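Alcohol oxidase (Myceliophthora thermophila, PDB 6F74) probably oxidises alcohol-type substrates with molecular oxygen by means of a bound FAD, as a flavoprotein oxidase of the VAO type. Local coordinates at residues F354-S358 and E456-P462; I435-N441 and S496-S502; L316-R321 and E400-I405; V349-W355 and Y371-T377. One frame throughout, in Å; residues are numbered along the deposited sequence.

Contact 1: residues F354-S358 and E456-P462; sequences FWFRS and EVVAGKP
Arg357 and Glu456 form the charged part of this contact between the end of strand 349-356 and the turn that follows helix 448-458. Arg357 NH2 meets Glu456 OE2 at 2.6 Å in a salt bridge, and NH1 adds a weak bond to the same oxygen. OE2 lies in the guanidinium plane, yet it is approached from above its own carboxylate, the two planes standing 61° apart. The other carboxylate oxygen, OE1, is taken by Arg452.

Hydrogen bonds to backbone carbonyls come next. NE and NH2 of Arg357 grip the carbonyl of Gly460 side-on, NE reaching Gly460 O at 3.1 Å; bends at chi2 and chi3 (-138° and -83°) curl the chain into this position. The positive phi of Gly460, which favours glycine, breaks the helical run at the very residue whose carbonyl the arginine takes. Farther along, Ser358 OG donates to Pro462 O at 3.0 Å from well above the carbonyl plane.

The apolar share belongs to Trp355 and the proline. Ala459 CB sits in the plane of the indole, at its rim, 3.7 Å from Trp355 CZ3, and Val458 CG2 meets the same rim. Pro462 CG covers one guanidinium face. Leu331 of helix 328-346 touches Trp355, Arg357 and Ala459.

A buried arginine is thus paired with one carboxylate oxygen and one carbonyl at the helix's C-terminal end, where the helix dipole would probably favour its positive charge.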
# COMPACT_ATOMS: atom_id res chain seq x y z
N PHE A 354 -0.94 -15.71 -7.45
CA PHE A 354 0.08 -15.97 -6.44
C PHE A 354 0.80 -17.24 -6.84
O PHE A 354 0.16 -18.19 -7.22
CB PHE A 354 -0.59 -16.23 -5.07
CG PHE A 354 -1.36 -15.06 -4.54
CD1 PHE A 354 -2.69 -14.84 -4.95
CD2 PHE A 354 -0.79 -14.17 -3.65
CE1 PHE A 354 -3.42 -13.75 -4.46
CE2 PHE A 354 -1.53 -13.08 -3.17
CZ PHE A 354 -2.84 -12.87 -3.57
N TRP A 355 2.12 -17.27 -6.71
CA TRP A 355 2.85 -18.46 -7.10
C TRP A 355 4.19 -18.58 -6.41
O TRP A 355 4.77 -17.57 -5.94
CB TRP A 355 3.00 -18.55 -8.64
CG TRP A 355 3.85 -17.46 -9.32
CD1 TRP A 355 3.42 -16.29 -9.81
CD2 TRP A 355 5.26 -17.52 -9.61
NE1 TRP A 355 4.47 -15.57 -10.37
CE2 TRP A 355 5.61 -16.32 -10.27
CE3 TRP A 355 6.26 -18.47 -9.37
CZ2 TRP A 355 6.91 -16.03 -10.67
CZ3 TRP A 355 7.57 -18.18 -9.77
CH2 TRP A 355 7.88 -16.98 -10.41
N PHE A 356 4.68 -19.81 -6.38
CA PHE A 356 5.87 -20.18 -5.64
C PHE A 356 6.58 -21.25 -6.43
O PHE A 356 5.96 -22.25 -6.82
CB PHE A 356 5.53 -20.77 -4.25
CG PHE A 356 5.05 -19.76 -3.28
CD1 PHE A 356 5.95 -19.04 -2.51
CD2 PHE A 356 3.68 -19.51 -3.13
CE1 PHE A 356 5.50 -18.06 -1.63
CE2 PHE A 356 3.24 -18.54 -2.25
CZ PHE A 356 4.15 -17.82 -1.49
N ARG A 357 7.86 -21.06 -6.64
CA ARG A 357 8.72 -22.14 -7.15
C ARG A 357 8.89 -23.24 -6.13
O ARG A 357 8.93 -24.41 -6.46
CB ARG A 357 10.11 -21.62 -7.49
CG ARG A 357 10.81 -22.62 -8.41
CD ARG A 357 12.27 -22.89 -8.10
NE ARG A 357 13.12 -21.87 -8.68
CZ ARG A 357 13.70 -21.94 -9.88
NH1 ARG A 357 13.60 -22.99 -10.67
NH2 ARG A 357 14.43 -20.87 -10.24
N SER A 358 9.00 -22.85 -4.88
CA SER A 358 9.05 -23.80 -3.76
C SER A 358 8.42 -23.11 -2.57
O SER A 358 8.57 -21.90 -2.41
CB SER A 358 10.51 -24.14 -3.43
OG SER A 358 11.12 -23.00 -2.87
N GLU A 456 12.28 -17.16 -14.34
CA GLU A 456 13.33 -17.96 -13.73
C GLU A 456 14.01 -17.22 -12.59
O GLU A 456 14.13 -17.76 -11.50
CB GLU A 456 14.38 -18.40 -14.76
CG GLU A 456 15.43 -19.40 -14.27
CD GLU A 456 14.81 -20.68 -13.75
OE1 GLU A 456 13.80 -21.20 -14.31
OE2 GLU A 456 15.31 -21.16 -12.70
N VAL A 457 14.42 -15.99 -12.83
CA VAL A 457 15.06 -15.15 -11.80
C VAL A 457 14.14 -14.79 -10.61
O VAL A 457 14.54 -14.96 -9.47
CB VAL A 457 15.66 -13.85 -12.38
CG1 VAL A 457 16.25 -12.97 -11.26
CG2 VAL A 457 16.75 -14.17 -13.39
N VAL A 458 12.94 -14.26 -10.87
CA VAL A 458 12.02 -13.89 -9.76
C VAL A 458 11.47 -15.11 -8.97
O VAL A 458 11.08 -14.96 -7.81
CB VAL A 458 10.87 -12.92 -10.16
CG1 VAL A 458 11.42 -11.65 -10.77
CG2 VAL A 458 9.87 -13.57 -11.10
N ALA A 459 11.45 -16.29 -9.58
CA ALA A 459 11.14 -17.54 -8.86
C ALA A 459 12.07 -17.77 -7.66
O ALA A 459 11.72 -18.41 -6.66
CB ALA A 459 11.21 -18.73 -9.82
N GLY A 460 13.28 -17.24 -7.78
CA GLY A 460 14.21 -17.27 -6.66
C GLY A 460 14.90 -18.60 -6.55
O GLY A 460 14.69 -19.51 -7.36
N LYS A 461 15.70 -18.68 -5.50
CA LYS A 461 16.51 -19.85 -5.22
C LYS A 461 15.59 -20.87 -4.53
O LYS A 461 14.92 -20.54 -3.53
CB LYS A 461 17.67 -19.47 -4.29
CG LYS A 461 18.41 -18.17 -4.62
CD LYS A 461 19.85 -18.17 -4.06
CE LYS A 461 20.59 -16.93 -4.53
NZ LYS A 461 21.81 -16.63 -3.71
N PRO A 462 15.56 -22.11 -5.03
CA PRO A 462 14.72 -23.15 -4.41
C PRO A 462 14.84 -23.33 -2.88
O PRO A 462 13.91 -23.92 -2.28
CB PRO A 462 15.18 -24.41 -5.12
CG PRO A 462 15.53 -23.94 -6.50
CD PRO A 462 16.17 -22.57 -6.30
O HOH W 1 9.32 -19.02 -6.01

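Contact 2: residues I435-N441 and S496-S502; sequences ITSRLIN and SPFVMIS
Thr436 and Ser502, then Arg438 and Met500, are hydrogen-bonded pairs of two antiparallel strands whose axes approach to 4.7 Å at 158°, with Arg438 N to Met500 O and Met500 N to Arg438 O both 2.9 Å.

On the face that carries Ile440, Phe498 and Met500, the isoleucine is the central piece. Its CB lies over one face of the Phe498 ring, 4.0 Å from the centroid, a CH-pi contact displaced toward the ring's rim. Phe498 CG stands between its own backbone N and carbonyl carbon (chi1 71°), a rotation that swings the ring under Ile440. One branch of the isoleucine, CG2, touches Phe498 CZ, and the other, Ile440 CG1, meets Met500 SD at 3.7 Å. Beneath Ile440, a gap would probably open if Phe498 were an alanine, and CB and CG2 would lose the flat surface they rest on.

The opposite face is lined by Ser437, Leu439, Val499 and Ile501. Leu439 CD1 meets Val499 CG2 at 3.8 Å, while Ser437 CB leans on Ile501 CG1. The hydroxyl of Ser437 bonds to Glu543 O and Tyr540 N, and Tyr540 belongs to the FAD site.

Strand 435-440 is outermost in its sheet; beyond strand 498-503 comes strand 467-472, and helices 328-346 and 512-533 pack against Met500 through His338 and Leu530.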
# COMPACT_ATOMS: atom_id res chain seq x y z
N ILE A 435 10.05 -5.99 -0.92
CA ILE A 435 9.51 -6.34 -2.22
C ILE A 435 9.97 -5.35 -3.27
O ILE A 435 10.47 -4.24 -2.95
CB ILE A 435 7.96 -6.40 -2.19
CG1 ILE A 435 7.35 -5.04 -1.82
CG2 ILE A 435 7.49 -7.49 -1.21
CD1 ILE A 435 5.83 -4.93 -1.94
N THR A 436 9.79 -5.76 -4.52
CA THR A 436 9.97 -4.86 -5.68
C THR A 436 8.74 -5.00 -6.57
O THR A 436 8.11 -6.07 -6.61
CB THR A 436 11.25 -5.20 -6.46
OG1 THR A 436 11.40 -4.34 -7.58
CG2 THR A 436 11.26 -6.71 -6.91
N SER A 437 8.34 -3.93 -7.24
CA SER A 437 7.18 -4.01 -8.13
C SER A 437 7.53 -3.40 -9.47
O SER A 437 8.39 -2.49 -9.58
CB SER A 437 5.93 -3.35 -7.53
OG SER A 437 6.13 -2.02 -7.07
N ARG A 438 6.94 -3.99 -10.50
CA ARG A 438 7.16 -3.57 -11.86
C ARG A 438 5.87 -3.66 -12.66
O ARG A 438 5.25 -4.73 -12.76
CB ARG A 438 8.25 -4.40 -12.52
CG ARG A 438 8.80 -3.75 -13.79
CD ARG A 438 9.69 -2.57 -13.46
NE ARG A 438 10.13 -1.83 -14.63
CZ ARG A 438 10.64 -0.59 -14.60
NH1 ARG A 438 10.79 0.07 -13.44
NH2 ARG A 438 11.01 -0.01 -15.73
N LEU A 439 5.45 -2.52 -13.19
CA LEU A 439 4.34 -2.47 -14.11
C LEU A 439 4.83 -3.09 -15.42
O LEU A 439 5.95 -2.81 -15.86
CB LEU A 439 3.85 -1.04 -14.31
CG LEU A 439 2.86 -0.46 -13.27
CD1 LEU A 439 3.47 -0.40 -11.86
CD2 LEU A 439 2.48 0.95 -13.73
N ILE A 440 4.00 -3.94 -16.02
CA ILE A 440 4.36 -4.69 -17.24
C ILE A 440 3.46 -4.28 -18.42
O ILE A 440 2.24 -4.46 -18.36
CB ILE A 440 4.22 -6.21 -17.04
CG1 ILE A 440 5.00 -6.67 -15.80
CG2 ILE A 440 4.70 -6.97 -18.25
CD1 ILE A 440 6.47 -6.32 -15.77
N ASN A 441 4.09 -3.74 -19.47
CA ASN A 441 3.39 -3.37 -20.72
C ASN A 441 3.28 -4.60 -21.65
O ASN A 441 4.15 -5.47 -21.61
CB ASN A 441 4.10 -2.21 -21.43
CG ASN A 441 5.53 -2.56 -21.81
OD1 ASN A 441 6.31 -2.97 -20.96
ND2 ASN A 441 5.86 -2.43 -23.10
N SER A 496 0.15 -0.39 -18.88
CA SER A 496 0.47 -1.66 -18.22
C SER A 496 -0.77 -2.25 -17.57
O SER A 496 -1.32 -1.65 -16.64
CB SER A 496 1.57 -1.43 -17.18
OG SER A 496 2.64 -0.70 -17.78
N PRO A 497 -1.23 -3.41 -18.04
CA PRO A 497 -2.48 -3.94 -17.49
C PRO A 497 -2.31 -4.63 -16.15
O PRO A 497 -3.30 -4.79 -15.43
CB PRO A 497 -2.97 -4.92 -18.56
CG PRO A 497 -1.80 -5.23 -19.42
CD PRO A 497 -0.76 -4.19 -19.20
N PHE A 498 -1.08 -5.02 -15.82
CA PHE A 498 -0.81 -5.68 -14.56
C PHE A 498 0.55 -5.32 -13.98
O PHE A 498 1.39 -4.72 -14.64
CB PHE A 498 -0.96 -7.20 -14.70
CG PHE A 498 0.12 -7.88 -15.50
CD1 PHE A 498 -0.02 -8.04 -16.88
CD2 PHE A 498 1.23 -8.43 -14.88
CE1 PHE A 498 0.96 -8.69 -17.61
CE2 PHE A 498 2.20 -9.10 -15.61
CZ PHE A 498 2.07 -9.22 -16.97
N VAL A 499 0.71 -5.66 -12.70
CA VAL A 499 1.93 -5.46 -11.95
C VAL A 499 2.46 -6.81 -11.49
O VAL A 499 1.69 -7.69 -11.12
CB VAL A 499 1.69 -4.55 -10.74
CG1 VAL A 499 3.01 -4.24 -10.03
CG2 VAL A 499 1.00 -3.26 -11.17
N MET A 500 3.78 -6.97 -11.56
CA MET A 500 4.46 -8.11 -10.91
C MET A 500 5.12 -7.58 -9.66
O MET A 500 5.79 -6.54 -9.69
CB MET A 500 5.50 -8.73 -11.83
CG MET A 500 4.90 -9.40 -13.06
SD MET A 500 6.04 -9.87 -14.35
CE MET A 500 6.85 -11.30 -13.66
N ILE A 501 4.88 -8.27 -8.55
CA ILE A 501 5.56 -8.02 -7.29
C ILE A 501 6.32 -9.29 -6.91
O ILE A 501 5.79 -10.39 -6.98
CB ILE A 501 4.55 -7.67 -6.19
CG1 ILE A 501 3.84 -6.39 -6.59
CG2 ILE A 501 5.23 -7.52 -4.84
CD1 ILE A 501 2.82 -5.87 -5.60
N SER A 502 7.59 -9.12 -6.54
CA SER A 502 8.43 -10.24 -6.10
C SER A 502 9.13 -9.80 -4.82
O SER A 502 9.59 -8.68 -4.72
CB SER A 502 9.44 -10.61 -7.17
OG SER A 502 10.20 -11.76 -6.82

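Contact 3: residues L316-R321 and E400-I405; sequences LAIAPR and EDKLVI
Ala319 and Val404 are the hydrogen-bonded pair that joins these two antiparallel strand ends: Ala319 N reaches Val404 O at 2.9 Å, and Val404 N returns a bond to Ala319 O at 2.8 Å. On either side of it lie the non-hydrogen-bonded pairs Ile318 with Ile405 and Pro320 with Leu403. CA-H...O contacts supplement the ladder, among them Ile405 CA to Ala317 O.

Apolar side chains fill the face turned to helix 328-346. Ile318 CG2 projects toward the neighbouring strand and touches Leu403 CD1 at 3.7 Å; it stands anti to the backbone N, while CG1 (chi1 -51°) lies beside that nitrogen. Leu316 and Ile405 lie alongside each other, pointing the same way, with Leu316 CD1 3.9 Å from Ile405 CG2. Leu330 and Ala333 of the helix cover Ile318 and Leu403.

Strand 403-412 is one of the two outermost strands of a seven-stranded antiparallel sheet backed by helices, an architecture consistent with the cap domain of VAO-type flavoproteins, and this contact lies far from the FAD site.

The polar interactions gather where the strands part. Arg321, extended from CG to NE, runs beside residues 400-402, which lead into the strand, and Arg321 NH2 reaches Glu400 O at 2.7 Å, nearly in its guanidinium plane; NE adds a weak bond to that oxygen. The carboxylates of Glu400 and Asp401 lie near the guanidinium without touching it, and any attraction is probably long-range. Val404 CG2 rests over one guanidinium face, 3.8 Å from Arg321 NH1.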
# COMPACT_ATOMS: atom_id res chain seq x y z
N LEU A 316 -8.25 -20.52 -10.39
CA LEU A 316 -7.34 -21.37 -11.16
C LEU A 316 -6.24 -21.85 -10.26
O LEU A 316 -5.72 -21.07 -9.50
CB LEU A 316 -6.71 -20.61 -12.34
CG LEU A 316 -5.68 -21.36 -13.22
CD1 LEU A 316 -6.35 -22.44 -14.06
CD2 LEU A 316 -4.95 -20.38 -14.12
N ALA A 317 -5.85 -23.11 -10.37
CA ALA A 317 -4.73 -23.63 -9.63
C ALA A 317 -3.94 -24.59 -10.50
O ALA A 317 -4.52 -25.41 -11.23
CB ALA A 317 -5.20 -24.32 -8.36
N ILE A 318 -2.63 -24.48 -10.40
CA ILE A 318 -1.69 -25.20 -11.25
C ILE A 318 -0.61 -25.77 -10.35
O ILE A 318 0.01 -25.01 -9.59
CB ILE A 318 -0.98 -24.28 -12.26
CG1 ILE A 318 -1.98 -23.43 -13.04
CG2 ILE A 318 -0.08 -25.09 -13.17
CD1 ILE A 318 -1.38 -22.38 -13.93
N ALA A 319 -0.35 -27.06 -10.47
CA ALA A 319 0.72 -27.70 -9.73
C ALA A 319 1.46 -28.69 -10.60
O ALA A 319 0.85 -29.25 -11.51
CB ALA A 319 0.15 -28.45 -8.54
N PRO A 320 2.76 -28.93 -10.30
CA PRO A 320 3.53 -29.94 -10.99
C PRO A 320 3.00 -31.33 -10.76
O PRO A 320 2.58 -31.64 -9.67
CB PRO A 320 4.93 -29.84 -10.36
CG PRO A 320 4.79 -29.11 -9.11
CD PRO A 320 3.58 -28.22 -9.31
N ARG A 321 2.98 -32.14 -11.80
CA ARG A 321 2.84 -33.58 -11.62
C ARG A 321 4.12 -34.12 -11.05
O ARG A 321 4.09 -35.06 -10.31
CB ARG A 321 2.54 -34.30 -12.94
CG ARG A 321 1.18 -33.96 -13.49
CD ARG A 321 0.75 -34.97 -14.55
NE ARG A 321 -0.44 -34.41 -15.19
CZ ARG A 321 -1.70 -34.62 -14.83
NH1 ARG A 321 -2.01 -35.43 -13.81
NH2 ARG A 321 -2.69 -34.02 -15.50
N GLU A 400 -1.37 -30.11 -19.98
CA GLU A 400 -2.26 -31.04 -19.24
C GLU A 400 -1.53 -32.33 -18.88
O GLU A 400 -1.75 -32.87 -17.81
CB GLU A 400 -3.57 -31.35 -19.97
CG GLU A 400 -4.35 -30.09 -20.30
CD GLU A 400 -5.63 -29.80 -19.50
OE1 GLU A 400 -5.69 -30.07 -18.25
OE2 GLU A 400 -6.55 -29.16 -20.16
N ASP A 401 -0.63 -32.78 -19.75
CA ASP A 401 0.21 -33.94 -19.46
C ASP A 401 1.29 -33.69 -18.41
O ASP A 401 1.75 -34.64 -17.81
CB ASP A 401 0.86 -34.44 -20.76
CG ASP A 401 -0.19 -34.91 -21.77
OD1 ASP A 401 -1.36 -35.04 -21.33
OD2 ASP A 401 0.14 -35.11 -22.97
N LYS A 402 1.68 -32.44 -18.21
CA LYS A 402 2.82 -32.05 -17.39
C LYS A 402 2.44 -31.48 -16.01
O LYS A 402 3.20 -31.60 -15.06
CB LYS A 402 3.66 -31.03 -18.19
CG LYS A 402 4.03 -31.53 -19.59
CD LYS A 402 5.08 -30.68 -20.32
CE LYS A 402 6.01 -31.50 -21.23
NZ LYS A 402 5.34 -32.36 -22.28
N LEU A 403 1.24 -30.90 -15.91
CA LEU A 403 0.75 -30.23 -14.71
C LEU A 403 -0.67 -30.64 -14.37
O LEU A 403 -1.45 -31.00 -15.25
CB LEU A 403 0.80 -28.73 -14.89
CG LEU A 403 2.12 -28.12 -15.37
CD1 LEU A 403 2.02 -26.67 -15.71
CD2 LEU A 403 3.21 -28.27 -14.30
N VAL A 404 -1.00 -30.61 -13.08
CA VAL A 404 -2.39 -30.74 -12.61
C VAL A 404 -3.02 -29.35 -12.55
O VAL A 404 -2.52 -28.47 -11.84
CB VAL A 404 -2.45 -31.39 -11.22
CG1 VAL A 404 -3.91 -31.55 -10.77
CG2 VAL A 404 -1.70 -32.74 -11.21
N ILE A 405 -4.10 -29.15 -13.28
CA ILE A 405 -4.72 -27.84 -13.45
C ILE A 405 -6.20 -27.92 -13.11
O ILE A 405 -6.89 -28.76 -13.64
CB ILE A 405 -4.57 -27.33 -14.90
CG1 ILE A 405 -3.10 -27.03 -15.20
CG2 ILE A 405 -5.39 -26.05 -15.14
CD1 ILE A 405 -2.79 -26.87 -16.67

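Contact 4: residues V349-W355 and Y371-T377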
# COMPACT_ATOMS: atom_id res chain seq x y z
N VAL A 349 -11.12 -8.87 -17.50
CA VAL A 349 -10.68 -9.71 -16.40
C VAL A 349 -9.70 -8.92 -15.51
O VAL A 349 -8.83 -8.17 -15.99
CB VAL A 349 -10.00 -11.02 -16.89
CG1 VAL A 349 -9.65 -11.94 -15.72
CG2 VAL A 349 -10.91 -11.79 -17.84
N ALA A 350 -9.88 -9.11 -14.20
CA ALA A 350 -9.02 -8.51 -13.19
C ALA A 350 -8.86 -9.46 -12.01
O ALA A 350 -9.63 -10.43 -11.87
CB ALA A 350 -9.58 -7.17 -12.73
N GLY A 351 -7.88 -9.17 -11.16
CA GLY A 351 -7.72 -9.89 -9.89
C GLY A 351 -6.28 -10.19 -9.54
O GLY A 351 -5.36 -9.50 -10.00
N TYR A 352 -6.09 -11.21 -8.72
CA TYR A 352 -4.77 -11.46 -8.17
C TYR A 352 -4.36 -12.90 -8.28
O TYR A 352 -5.16 -13.80 -7.99
CB TYR A 352 -4.71 -11.01 -6.70
CG TYR A 352 -5.15 -9.58 -6.51
CD1 TYR A 352 -6.51 -9.25 -6.28
CD2 TYR A 352 -4.24 -8.55 -6.56
CE1 TYR A 352 -6.91 -7.94 -6.11
CE2 TYR A 352 -4.63 -7.23 -6.39
CZ TYR A 352 -5.97 -6.94 -6.16
OH TYR A 352 -6.36 -5.65 -5.97
N GLY A 353 -3.09 -13.08 -8.64
CA GLY A 353 -2.47 -14.40 -8.76
C GLY A 353 -1.22 -14.49 -7.92
O GLY A 353 -0.54 -13.48 -7.71
N PHE A 354 -0.94 -15.71 -7.45
CA PHE A 354 0.08 -15.97 -6.44
C PHE A 354 0.80 -17.24 -6.84
O PHE A 354 0.16 -18.19 -7.22
CB PHE A 354 -0.59 -16.23 -5.07
CG PHE A 354 -1.36 -15.06 -4.54
CD1 PHE A 354 -2.69 -14.84 -4.95
CD2 PHE A 354 -0.79 -14.17 -3.65
CE1 PHE A 354 -3.42 -13.75 -4.46
CE2 PHE A 354 -1.53 -13.08 -3.17
CZ PHE A 354 -2.84 -12.87 -3.57
N TRP A 355 2.12 -17.27 -6.71
CA TRP A 355 2.85 -18.46 -7.10
C TRP A 355 4.19 -18.58 -6.41
O TRP A 355 4.77 -17.57 -5.94
CB TRP A 355 3.00 -18.55 -8.64
CG TRP A 355 3.85 -17.46 -9.32
CD1 TRP A 355 3.42 -16.29 -9.81
CD2 TRP A 355 5.26 -17.52 -9.61
NE1 TRP A 355 4.47 -15.57 -10.37
CE2 TRP A 355 5.61 -16.32 -10.27
CE3 TRP A 355 6.26 -18.47 -9.37
CZ2 TRP A 355 6.91 -16.03 -10.67
CZ3 TRP A 355 7.57 -18.18 -9.77
CH2 TRP A 355 7.88 -16.98 -10.41
N TYR A 371 0.91 -22.36 -8.68
CA TYR A 371 0.34 -21.07 -9.01
C TYR A 371 -1.12 -21.15 -8.69
O TYR A 371 -1.77 -22.15 -9.02
CB TYR A 371 0.48 -20.78 -10.53
CG TYR A 371 -0.34 -19.59 -11.00
CD1 TYR A 371 -1.74 -19.69 -11.23
CD2 TYR A 371 0.25 -18.34 -11.17
CE1 TYR A 371 -2.48 -18.57 -11.62
CE2 TYR A 371 -0.48 -17.24 -11.56
CZ TYR A 371 -1.84 -17.35 -11.79
OH TYR A 371 -2.51 -16.23 -12.21
N THR A 372 -1.67 -20.09 -8.12
CA THR A 372 -3.09 -20.01 -7.88
C THR A 372 -3.56 -18.60 -8.15
O THR A 372 -2.80 -17.65 -8.00
CB THR A 372 -3.46 -20.44 -6.43
OG1 THR A 372 -4.86 -20.65 -6.39
CG2 THR A 372 -3.10 -19.44 -5.41
N HIS A 373 -4.82 -18.44 -8.54
CA HIS A 373 -5.40 -17.10 -8.66
C HIS A 373 -6.89 -17.03 -8.41
O HIS A 373 -7.59 -18.03 -8.52
CB HIS A 373 -5.00 -16.41 -9.99
CG HIS A 373 -5.82 -16.77 -11.21
ND1 HIS A 373 -5.23 -16.92 -12.44
CD2 HIS A 373 -7.15 -16.88 -11.42
CE1 HIS A 373 -6.16 -17.18 -13.34
NE2 HIS A 373 -7.34 -17.17 -12.75
N GLY A 374 -7.32 -15.82 -8.05
CA GLY A 374 -8.71 -15.39 -8.00
C GLY A 374 -8.85 -14.21 -8.96
O GLY A 374 -8.41 -13.09 -8.65
N PHE A 375 -9.38 -14.50 -10.15
CA PHE A 375 -9.67 -13.51 -11.16
C PHE A 375 -11.19 -13.38 -11.28
O PHE A 375 -11.95 -14.21 -10.74
CB PHE A 375 -9.10 -13.88 -12.54
CG PHE A 375 -7.58 -13.72 -12.69
CD1 PHE A 375 -6.75 -13.23 -11.67
CD2 PHE A 375 -6.99 -14.07 -13.91
CE1 PHE A 375 -5.39 -13.09 -11.87
CE2 PHE A 375 -5.62 -13.93 -14.11
CZ PHE A 375 -4.82 -13.44 -13.07
N TRP A 376 -11.62 -12.35 -12.00
CA TRP A 376 -13.05 -12.09 -12.15
C TRP A 376 -13.37 -11.17 -13.29
O TRP A 376 -12.52 -10.38 -13.73
CB TRP A 376 -13.61 -11.50 -10.86
CG TRP A 376 -12.69 -10.50 -10.17
CD1 TRP A 376 -12.47 -9.20 -10.51
CD2 TRP A 376 -11.91 -10.74 -9.00
NE1 TRP A 376 -11.58 -8.62 -9.65
CE2 TRP A 376 -11.23 -9.53 -8.70
CE3 TRP A 376 -11.71 -11.85 -8.18
CZ2 TRP A 376 -10.36 -9.42 -7.61
CZ3 TRP A 376 -10.87 -11.74 -7.11
CH2 TRP A 376 -10.20 -10.53 -6.82
N THR A 377 -14.59 -11.31 -13.78
CA THR A 377 -15.18 -10.43 -14.76
C THR A 377 -16.39 -9.74 -14.13
O THR A 377 -17.50 -10.32 -14.11
CB THR A 377 -15.67 -11.20 -16.01
OG1 THR A 377 -16.50 -12.30 -15.60
CG2 THR A 377 -14.48 -11.72 -16.80
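Trp376 lays its indole across the backbone of Ala350 and Gly351, in an antiparallel ladder whose hydrogen-bonded pairs are Ala350-Trp376, Tyr352-Gly374 and Phe354-Thr372. Ala350 O lies over the ring near its rim, and Gly351 CA stands 3.9 Å from the centroid of the Trp376 six-membered ring, a CH-pi contact; a side chain on this glycine would run into Gly374 O and Phe375 CA and press on the indole. With chi1 at 39°, Trp376 folds over the adjacent strand, bringing CH2 to the edge of the Tyr352 ring, 3.9 Å from Tyr352 CD1. Were Trp376 a leucine, Gly351 would probably lose its cover, and Pro248 O the indole N-H bonded to it.

On the other face, Tyr371 CD2 meets Trp355 CB at 3.7 Å. Tyr371 OH shares a 2.8 Å hydrogen bond with His373 ND1, in the plane of both rings, which probably limits the imidazole's rotation. Phe375 turns its face to this imidazole, with ND1 over the ring centre.

Tyr352 OH bonds to His246 ND1 of the FAD site, and the tyrosine lies about 5 Å from the FAD between nearest atoms: a beta-sheet wall beside the pocket, consistent with the cap domain of VAO-type oxidases.

In the fold
All four contacts reach one seven-stranded antiparallel sheet. Contacts 2 and 4 are its buried part, lying near the FAD site, and pair strands through backbone ladders with aromatic and aliphatic packing. Contact 3, an outer-edge pairing whose centre is about 32 Å from the chain's centre, is only partly buried. Contact 1 differs in kind: it ties the end of strand 349-356, which contact 4 also uses, to a helix end by a salt bridge, bonds to carbonyls and an indole rim. Contacts 3 and 4 join directly, since strands 311-320 and 370-378 are neighbours; contacts 1 and 2 touch where Val458 packs near Ser502. Contacts 1 and 3 each have an arginine binding backbone carbonyls beyond a strand's end.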